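Mitochondrial enolase superfamily member 1 (Homo sapiens, PDB 4A35) catalyses the magnesium-dependent dehydration of L-fuconate to 2-keto-3-deoxy-L-fuconate, a step in the breakdown of the sugar L-fucose. Local coordinates at residues K181-Q186 with L369-Y374; E167-G172 with V342-K347; K80-I85 with W124-K129. All coordinates share one frame; numbering follows the deposited sequence. Where two conformers were deposited one is given.

Contact 1 (K181-Q186 with L369-Y374); sequences KQMLAQ and LIIFDY. With EDO (1,2-ethanediol), chain G.
Tyr374 swings its ring out toward helix 176-186 because CG stands anti to the backbone N (chi1 178°), while Met183 comes to meet it with a chain bent at both chi2 (-64°) and chi3 (96°). Met183 CG lies 3.6 Å from Tyr374 CD2, and the double bend brings CE back to the same ring carbon, also at 3.6 Å. The sulfur follows: Met183 SD is 4.8 Å from the ring centroid and well off the ring normal, an oblique Met-aromatic contact. The same Met183 CG also meets Ile371 CG2 at 4.2 Å. Helix 362-377 lies in the enolase C-terminal, TIM-barrel-like domain of this enzyme, and helix 176-186 leads into strand 188-192, whose Tyr188 lies against Met183, Ile371 and Tyr374. Farther out, Gln182 CG touches Tyr374 OH at 3.8 Å. A leucine in place of Tyr374 would probably leave Met183 CG and CE without the ring they touch and Gln182 CG without its neighbour. Tyr374 OH also hydrogen-bonds O1 of a 1,2-ethanediol, probably from the crystallisation liquor, at 2.6 Å; the diol is also held by Leu381 N. Next to the tyrosine, Asp373 helps form a magnesium site with Tyr188 and Ser380.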
loop_
_atom_site.group_PDB
_atom_site.type_symbol
_atom_site.label_atom_id
_atom_site.label_comp_id
_atom_site.label_asym_id
_atom_site.label_seq_id
_atom_site.Cartn_x
_atom_site.Cartn_y
_atom_site.Cartn_z
ATOM N N LYS A 181 -15.916 33.197 11.827
ATOM C CA LYS A 181 -17.269 33.629 12.196
ATOM C C LYS A 181 -18.312 32.937 11.353
ATOM O O LYS A 181 -19.308 32.459 11.906
ATOM C CB LYS A 181 -17.453 35.158 12.069
ATOM C CG LYS A 181 -17.370 35.907 13.386
ATOM C CD LYS A 181 -16.165 36.832 13.428
ATOM C CE LYS A 181 -16.228 37.840 14.550
ATOM N NZ LYS A 181 -14.992 38.665 14.602
ATOM N N GLN A 182 -18.063 32.816 10.035
ATOM C CA GLN A 182 -18.990 32.176 9.072
ATOM C C GLN A 182 -19.233 30.689 9.440
ATOM O O GLN A 182 -20.381 30.204 9.463
ATOM C CB GLN A 182 -18.404 32.287 7.655
ATOM C CG GLN A 182 -19.150 31.479 6.596
ATOM C CD GLN A 182 -20.600 31.905 6.447
ATOM O OE1 GLN A 182 -20.942 33.090 6.530
ATOM N NE2 GLN A 182 -21.471 30.940 6.184
ATOM N N MET A 183 -18.141 29.992 9.769
ATOM C CA MET A 183 -18.163 28.595 10.177
ATOM C C MET A 183 -18.983 28.426 11.462
ATOM O O MET A 183 -19.850 27.557 11.508
ATOM C CB MET A 183 -16.730 28.046 10.355
ATOM C CG MET A 183 -16.071 27.777 9.028
ATOM S SD MET A 183 -16.844 26.456 7.958
ATOM C CE MET A 183 -17.884 27.436 6.858
ATOM N N LEU A 184 -18.764 29.303 12.465
ATOM C CA LEU A 184 -19.473 29.182 13.732
ATOM C C LEU A 184 -20.952 29.495 13.562
ATOM O O LEU A 184 -21.779 28.915 14.252
ATOM C CB LEU A 184 -18.838 30.108 14.801
ATOM C CG LEU A 184 -17.395 29.725 15.221
ATOM C CD1 LEU A 184 -16.729 30.882 16.015
ATOM C CD2 LEU A 184 -17.352 28.342 15.975
ATOM N N ALA A 185 -21.286 30.386 12.613
ATOM C CA ALA A 185 -22.670 30.790 12.444
ATOM C C ALA A 185 -23.490 29.801 11.600
ATOM O O ALA A 185 -24.654 29.596 11.929
ATOM C CB ALA A 185 -22.731 32.184 11.843
ATOM N N GLN A 186 -22.904 29.193 10.538
ATOM C CA GLN A 186 -23.652 28.394 9.581
ATOM C C GLN A 186 -23.114 26.984 9.330
ATOM O O GLN A 186 -23.819 26.199 8.707
ATOM C CB GLN A 186 -23.717 29.156 8.213
ATOM C CG GLN A 186 -24.346 30.578 8.349
ATOM C CD GLN A 186 -25.801 30.618 8.802
ATOM O OE1 GLN A 186 -26.544 29.642 8.678
ATOM N NE2 GLN A 186 -26.232 31.745 9.344
ATOM N N LEU A 369 -10.591 18.983 9.844
ATOM C CA LEU A 369 -9.624 19.250 8.779
ATOM C C LEU A 369 -10.222 20.201 7.710
ATOM O O LEU A 369 -9.532 21.107 7.220
ATOM C CB LEU A 369 -9.130 17.934 8.148
ATOM C CG LEU A 369 -8.423 16.950 9.105
ATOM C CD1 LEU A 369 -8.105 15.585 8.374
ATOM C CD2 LEU A 369 -7.186 17.535 9.690
ATOM N N ILE A 370 -11.484 19.976 7.337
ATOM C CA ILE A 370 -12.094 20.786 6.277
ATOM C C ILE A 370 -12.530 22.189 6.794
ATOM O O ILE A 370 -12.455 23.149 6.024
ATOM C CB ILE A 370 -13.208 20.012 5.534
ATOM C CG1 ILE A 370 -13.391 20.547 4.100
ATOM C CG2 ILE A 370 -14.546 19.885 6.307
ATOM C CD1 ILE A 370 -12.083 20.386 3.096
ATOM N N ILE A 371 -12.906 22.304 8.096
ATOM C CA ILE A 371 -13.189 23.613 8.674
ATOM C C ILE A 371 -11.860 24.420 8.655
ATOM O O ILE A 371 -11.857 25.589 8.286
ATOM C CB ILE A 371 -13.843 23.483 10.049
ATOM C CG1 ILE A 371 -15.331 22.992 9.873
ATOM C CG2 ILE A 371 -13.748 24.791 10.873
ATOM C CD1 ILE A 371 -15.912 22.466 11.143
ATOM N N PHE A 372 -10.749 23.769 9.087
ATOM C CA PHE A 372 -9.419 24.393 9.025
ATOM C C PHE A 372 -9.090 24.794 7.563
ATOM O O PHE A 372 -8.654 25.929 7.338
ATOM C CB PHE A 372 -8.315 23.507 9.637
ATOM C CG PHE A 372 -6.916 23.960 9.216
ATOM C CD1 PHE A 372 -6.346 25.112 9.759
ATOM C CD2 PHE A 372 -6.204 23.268 8.227
ATOM C CE1 PHE A 372 -5.065 25.540 9.357
ATOM C CE2 PHE A 372 -4.954 23.737 7.782
ATOM C CZ PHE A 372 -4.388 24.865 8.367
ATOM N N ASP A 373 -9.374 23.901 6.595
ATOM C CA ASP A 373 -9.124 24.184 5.183
ATOM C C ASP A 373 -9.833 25.514 4.782
ATOM O O ASP A 373 -9.207 26.402 4.176
ATOM C CB ASP A 373 -9.598 23.029 4.284
ATOM C CG ASP A 373 -9.369 23.372 2.838
ATOM O OD1 ASP A 373 -8.195 23.502 2.449
ATOM O OD2 ASP A 373 -10.371 23.627 2.115
ATOM N N TYR A 374 -11.146 25.609 5.063
ATOM C CA TYR A 374 -11.903 26.820 4.730
ATOM C C TYR A 374 -11.341 28.083 5.382
ATOM O O TYR A 374 -11.171 29.115 4.711
ATOM C CB TYR A 374 -13.396 26.691 5.133
ATOM C CG TYR A 374 -14.188 27.958 4.835
ATOM C CD1 TYR A 374 -14.429 28.361 3.524
ATOM C CD2 TYR A 374 -14.650 28.775 5.867
ATOM C CE1 TYR A 374 -15.123 29.538 3.247
ATOM C CE2 TYR A 374 -15.354 29.956 5.599
ATOM C CZ TYR A 374 -15.594 30.327 4.294
ATOM O OH TYR A 374 -16.270 31.499 4.045
HETATM C C1 EDO G . -16.934 32.317 0.431
HETATM O O1 EDO G . -16.026 32.134 1.499
HETATM C C2 EDO G . -17.605 31.002 0.016
HETATM O O2 EDO G . -16.780 30.355 -0.928
#

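Contact 2 (E167-G172 with V342-K347); sequences EILQKG and VLLMAK
Ile168 and Leu344 meet through their branches: CG2 of Ile168 lies 3.7 Å from CD2 of Leu344. With CG1 set beside the backbone N (chi1 -68°) and the chain extended beyond it, Ile168 CD1 reaches past the leucine side chain to the backbone, 3.6 Å from Leu344 O, while CG2, anti to the backbone N, touches both Leu344 and Lys347. The lysine CG stands anti to its own backbone N (chi1 -179°) and comes within 3.8 Å of Ile168 CG2; the two side chains run past each other in opposite directions. A bend at chi2 then turns the lysine chain, and its ammonium group is in a salt bridge with Glu350. Leu169 crosses Leu344 at about a right angle, its CG 4.1 Å from Leu344 CD2, which makes that one methyl the meeting point of Ile168 and Leu169. Helix 335-348 belongs to the enolase C-terminal, TIM-barrel-like domain, and the segment of helix 162-171 crosses it at 82°, their axes 10.9 Å apart at closest, away from the annotated sites. Helix 362-377 borders both, its Val377 touching Ile168 and Lys347 and its Phe372 touching Leu169, while helix 144-148 packs against Leu169.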
loop_
_atom_site.group_PDB
_atom_site.type_symbol
_atom_site.label_atom_id
_atom_site.label_comp_id
_atom_site.label_asym_id
_atom_site.label_seq_id
_atom_site.Cartn_x
_atom_site.Cartn_y
_atom_site.Cartn_z
ATOM N N GLU A 167 3.710 30.306 2.047
ATOM C CA GLU A 167 3.055 31.337 1.242
ATOM C C GLU A 167 1.500 31.140 1.241
ATOM O O GLU A 167 0.750 32.103 1.486
ATOM C CB GLU A 167 3.628 31.320 -0.182
ATOM C CG GLU A 167 3.127 32.432 -1.081
ATOM C CD GLU A 167 3.687 32.318 -2.486
ATOM O OE1 GLU A 167 4.923 32.157 -2.627
ATOM O OE2 GLU A 167 2.883 32.356 -3.445
ATOM N N ILE A 168 1.053 29.894 1.096
ATOM C CA ILE A 168 -0.382 29.562 1.100
ATOM C C ILE A 168 -0.985 29.905 2.500
ATOM O O ILE A 168 -2.054 30.536 2.596
ATOM C CB ILE A 168 -0.607 28.088 0.705
ATOM C CG1 ILE A 168 -0.233 27.849 -0.778
ATOM C CG2 ILE A 168 -2.064 27.682 1.007
ATOM C CD1 ILE A 168 -0.084 26.381 -1.168
ATOM N N LEU A 169 -0.234 29.583 3.564
ATOM C CA LEU A 169 -0.735 29.821 4.938
ATOM C C LEU A 169 -0.735 31.317 5.293
ATOM O O LEU A 169 -1.606 31.782 6.039
ATOM C CB LEU A 169 0.082 29.030 5.959
ATOM C CG LEU A 169 -0.107 27.494 5.840
ATOM C CD1 LEU A 169 1.024 26.775 6.481
ATOM C CD2 LEU A 169 -1.499 27.042 6.368
ATOM N N GLN A 170 0.240 32.072 4.767
ATOM C CA GLN A 170 0.306 33.525 5.009
ATOM C C GLN A 170 -0.892 34.190 4.331
ATOM O O GLN A 170 -1.594 35.010 4.951
ATOM C CB GLN A 170 1.645 34.119 4.522
ATOM C CG GLN A 170 2.773 33.707 5.507
ATOM C CD GLN A 170 4.179 33.942 4.999
ATOM O OE1 GLN A 170 4.405 34.205 3.808
ATOM N NE2 GLN A 170 5.169 33.766 5.886
ATOM N N LYS A 171 -1.160 33.795 3.090
ATOM C CA LYS A 171 -2.293 34.310 2.304
ATOM C C LYS A 171 -3.627 33.955 3.016
ATOM O O LYS A 171 -4.561 34.771 3.054
ATOM C CB LYS A 171 -2.237 33.714 0.882
ATOM C CG LYS A 171 -3.098 34.423 -0.146
ATOM C CD LYS A 171 -2.648 34.064 -1.557
ATOM C CE LYS A 171 -3.654 34.452 -2.608
ATOM N NZ LYS A 171 -3.081 34.330 -3.975
ATOM N N GLY A 172 -3.662 32.758 3.628
ATOM C CA GLY A 172 -4.837 32.254 4.343
ATOM C C GLY A 172 -5.143 33.015 5.621
ATOM O O GLY A 172 -6.226 32.835 6.200
ATOM N N VAL A 342 -1.682 17.371 2.028
ATOM C CA VAL A 342 -2.563 17.132 0.875
ATOM C C VAL A 342 -3.474 18.366 0.715
ATOM O O VAL A 342 -3.692 18.797 -0.403
ATOM C CB VAL A 342 -3.325 15.795 1.035
ATOM C CG1 VAL A 342 -4.385 15.622 -0.074
ATOM C CG2 VAL A 342 -2.340 14.606 0.975
ATOM N N LEU A 343 -4.030 18.934 1.816
ATOM C CA LEU A 343 -4.819 20.180 1.682
ATOM C C LEU A 343 -3.977 21.270 1.000
ATOM O O LEU A 343 -4.471 22.039 0.166
ATOM C CB LEU A 343 -5.270 20.705 3.081
ATOM C CG LEU A 343 -6.313 19.834 3.776
ATOM C CD1 LEU A 343 -6.522 20.328 5.229
ATOM C CD2 LEU A 343 -7.651 19.839 2.972
ATOM N N LEU A 344 -2.727 21.405 1.447
ATOM C CA LEU A 344 -1.841 22.440 0.868
ATOM C C LEU A 344 -1.513 22.165 -0.611
ATOM O O LEU A 344 -1.564 23.092 -1.420
ATOM C CB LEU A 344 -0.554 22.583 1.697
ATOM C CG LEU A 344 -0.742 23.208 3.097
ATOM C CD1 LEU A 344 0.474 22.874 3.985
ATOM C CD2 LEU A 344 -0.999 24.722 2.986
ATOM N N MET A 345 -1.315 20.917 -0.990
ATOM C CA MET A 345 -1.076 20.608 -2.417
ATOM C C MET A 345 -2.326 20.900 -3.263
ATOM O O MET A 345 -2.216 21.488 -4.320
ATOM C CB MET A 345 -0.676 19.131 -2.623
ATOM C CG MET A 345 0.784 18.829 -2.208
ATOM S SD MET A 345 1.307 17.195 -2.775
ATOM C CE MET A 345 0.193 16.126 -1.776
ATOM N N ALA A 346 -3.547 20.540 -2.749
ATOM C CA ALA A 346 -4.795 20.752 -3.497
ATOM C C ALA A 346 -4.996 22.261 -3.737
ATOM O O ALA A 346 -5.411 22.646 -4.818
ATOM C CB ALA A 346 -5.969 20.186 -2.682
ATOM N N LYS A 347 -4.713 23.110 -2.727
ATOM C CA LYS A 347 -4.812 24.587 -2.911
ATOM C C LYS A 347 -3.770 25.083 -3.962
ATOM O O LYS A 347 -4.119 25.890 -4.835
ATOM C CB LYS A 347 -4.618 25.314 -1.562
ATOM C CG LYS A 347 -4.716 26.856 -1.623
ATOM C CD LYS A 347 -5.927 27.377 -2.402
ATOM C CE LYS A 347 -5.961 28.866 -2.238
ATOM N NZ LYS A 347 -6.824 29.470 -3.288
#

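Contact 3 (K80-I85 with W124-K129); sequences KDLKDI and WDLWAK
Leu82 pushes a single methyl, CD2, against helix 110-131, where it lies 3.8 Å from Leu126 CG and equally near Leu126 CD2. The two leucines share one shape, CG anti to the backbone N and a bend at chi2 (57° in Leu82, 56° in Leu126), and run past each other in opposite directions. The same methyl of Leu82 also sits 4.3 Å from Trp127 CA, against the helix backbone itself; the indole of Trp127 stays farther off and lends its NE1 to Glu131. Val123 and Gln130 of helix 110-131 also touch Leu82, so this side chain is buried in the tight part of the interface. Away from it the segment 80-85 turns looser and more polar. Asp84 is exposed to solvent, and Asp81, partly exposed at the N-cap position, makes no capping bond with its side chain but forms a salt bridge with Arg6. Helix 110-131 likewise keeps its charges off the leucines: Lys129 NZ bridges to Asp125 OD2 at 2.8 Å, on the syn side of the carboxylate, and to Glu418. Both helices belong to the N-terminal domain of the mandelate racemase/muconate lactonizing enzyme family. The chemistry across the contact is thus purely apolar, with van der Waals packing of Leu82 joining the short helix to the long one while Asp81, Asp125 and Lys129 make their salt bridges away from the leucines.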
loop_
_atom_site.group_PDB
_atom_site.type_symbol
_atom_site.label_atom_id
_atom_site.label_comp_id
_atom_site.label_asym_id
_atom_site.label_seq_id
_atom_site.Cartn_x
_atom_site.Cartn_y
_atom_site.Cartn_z
ATOM N N LYS A 80 7.919 9.040 25.823
ATOM C CA LYS A 80 8.283 10.276 25.136
ATOM C C LYS A 80 7.563 11.449 25.774
ATOM O O LYS A 80 6.369 11.331 26.063
ATOM C CB LYS A 80 7.904 10.202 23.639
ATOM C CG LYS A 80 9.036 9.799 22.703
ATOM C CD LYS A 80 9.362 8.328 22.814
ATOM C CE LYS A 80 10.688 7.944 22.226
ATOM N NZ LYS A 80 10.992 6.524 22.531
ATOM N N ASP A 81 8.263 12.586 25.948
ATOM C CA ASP A 81 7.639 13.838 26.421
ATOM C C ASP A 81 6.793 14.381 25.272
ATOM O O ASP A 81 7.297 14.468 24.146
ATOM C CB ASP A 81 8.694 14.876 26.825
ATOM C CG ASP A 81 9.358 14.559 28.156
ATOM O OD1 ASP A 81 8.727 13.841 28.982
ATOM O OD2 ASP A 81 10.500 15.031 28.377
ATOM N N LEU A 82 5.533 14.721 25.529
ATOM C CA LEU A 82 4.647 15.251 24.480
ATOM C C LEU A 82 5.227 16.538 23.849
ATOM O O LEU A 82 5.089 16.731 22.639
ATOM C CB LEU A 82 3.228 15.499 25.025
ATOM C CG LEU A 82 2.175 15.978 23.994
ATOM C CD1 LEU A 82 2.043 14.981 22.794
ATOM C CD2 LEU A 82 0.860 16.220 24.657
ATOM N N LYS A 83 5.939 17.369 24.660
ATOM C CA LYS A 83 6.589 18.598 24.199
ATOM C C LYS A 83 7.595 18.309 23.064
ATOM O O LYS A 83 7.652 19.059 22.087
ATOM C CB LYS A 83 7.317 19.288 25.375
ATOM C CG LYS A 83 7.801 20.682 25.058
ATOM N N ASP A 84 8.328 17.179 23.190
ATOM C CA ASP A 84 9.351 16.722 22.252
ATOM C C ASP A 84 8.750 16.237 20.947
ATOM O O ASP A 84 9.389 16.392 19.906
ATOM C CB ASP A 84 10.202 15.603 22.886
ATOM C CG ASP A 84 11.191 16.099 23.940
ATOM O OD1 ASP A 84 11.440 17.324 23.999
ATOM O OD2 ASP A 84 11.759 15.256 24.654
ATOM N N ILE A 85 7.560 15.612 21.017
ATOM C CA ILE A 85 6.825 15.135 19.840
ATOM C C ILE A 85 6.295 16.353 19.073
ATOM O O ILE A 85 6.650 16.539 17.919
ATOM C CB ILE A 85 5.664 14.162 20.222
ATOM C CG1 ILE A 85 6.207 12.846 20.846
ATOM C CG2 ILE A 85 4.770 13.892 18.967
ATOM C CD1 ILE A 85 5.126 11.889 21.424
ATOM N N TRP A 124 -2.679 13.962 18.335
ATOM C CA TRP A 124 -3.373 15.245 17.989
ATOM C C TRP A 124 -4.521 15.489 18.980
ATOM O O TRP A 124 -4.686 16.608 19.460
ATOM C CB TRP A 124 -3.887 15.207 16.551
ATOM C CG TRP A 124 -2.793 15.516 15.570
ATOM C CD1 TRP A 124 -2.014 14.618 14.886
ATOM C CD2 TRP A 124 -2.293 16.815 15.246
ATOM N NE1 TRP A 124 -1.036 15.283 14.181
ATOM C CE2 TRP A 124 -1.251 16.639 14.301
ATOM C CE3 TRP A 124 -2.692 18.127 15.592
ATOM C CZ2 TRP A 124 -0.555 17.720 13.748
ATOM C CZ3 TRP A 124 -2.049 19.207 14.981
ATOM C CH2 TRP A 124 -0.994 18.997 14.072
ATOM N N ASP A 125 -5.261 14.426 19.352
ATOM C CA ASP A 125 -6.368 14.568 20.330
ATOM C C ASP A 125 -5.832 15.043 21.672
ATOM O O ASP A 125 -6.309 16.057 22.215
ATOM C CB ASP A 125 -7.132 13.244 20.488
ATOM C CG ASP A 125 -8.318 13.350 21.456
ATOM O OD1 ASP A 125 -9.214 14.233 21.225
ATOM O OD2 ASP A 125 -8.384 12.526 22.399
ATOM N N LEU A 126 -4.761 14.395 22.135
ATOM C CA LEU A 126 -4.125 14.740 23.395
ATOM C C LEU A 126 -3.604 16.186 23.401
ATOM O O LEU A 126 -3.872 16.947 24.353
ATOM C CB LEU A 126 -2.982 13.748 23.647
ATOM C CG LEU A 126 -2.138 13.974 24.911
ATOM C CD1 LEU A 126 -3.014 14.007 26.205
ATOM C CD2 LEU A 126 -1.040 12.890 25.008
ATOM N N TRP A 127 -2.875 16.566 22.361
ATOM C CA TRP A 127 -2.305 17.903 22.234
ATOM C C TRP A 127 -3.434 18.960 22.257
ATOM O O TRP A 127 -3.384 19.908 23.059
ATOM C CB TRP A 127 -1.475 17.981 20.912
ATOM C CG TRP A 127 -0.783 19.292 20.682
ATOM C CD1 TRP A 127 -0.538 20.269 21.606
ATOM C CD2 TRP A 127 -0.241 19.769 19.441
ATOM N NE1 TRP A 127 0.109 21.326 21.019
ATOM C CE2 TRP A 127 0.369 21.016 19.708
ATOM C CE3 TRP A 127 -0.083 19.201 18.166
ATOM C CZ2 TRP A 127 0.998 21.774 18.706
ATOM C CZ3 TRP A 127 0.576 19.935 17.187
ATOM C CH2 TRP A 127 1.125 21.194 17.467
ATOM N N ALA A 128 -4.471 18.770 21.419
ATOM C CA ALA A 128 -5.596 19.734 21.331
ATOM C C ALA A 128 -6.315 19.832 22.686
ATOM O O ALA A 128 -6.570 20.930 23.164
ATOM C CB ALA A 128 -6.564 19.324 20.231
ATOM N N LYS A 129 -6.507 18.706 23.364
ATOM C CA LYS A 129 -7.124 18.728 24.704
ATOM C C LYS A 129 -6.251 19.466 25.730
ATOM O O LYS A 129 -6.802 20.239 26.530
ATOM C CB LYS A 129 -7.411 17.302 25.219
ATOM C CG LYS A 129 -8.580 16.581 24.527
ATOM C CD LYS A 129 -8.638 15.116 25.008
ATOM C CE LYS A 129 -9.959 14.483 24.587
ATOM N NZ LYS A 129 -9.913 12.990 24.709
#

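In the fold
Contact 3 comes first along the chain and closes before the other two open. It joins two helices in the N-terminal domain, about 24 Å between centres from each of contacts 1 and 2, and touches neither. Contacts 1 and 2 are closer, about 16 Å between centres, and alternate in sequence: the successive helices 162-171 and 176-186 pair in crossed order with the successive helices 335-348 and 362-377. They also touch directly, for Phe372 meets Leu169 and Leu343, and Leu343 packs on Asp373. Residues ahead of the barrel's parallel strands are thereby fastened to helices late in the barrel domain, close to the magnesium ion held by Tyr188, Asp373 and Ser380, which is separate from the one at Asp251, Glu277 and Glu306.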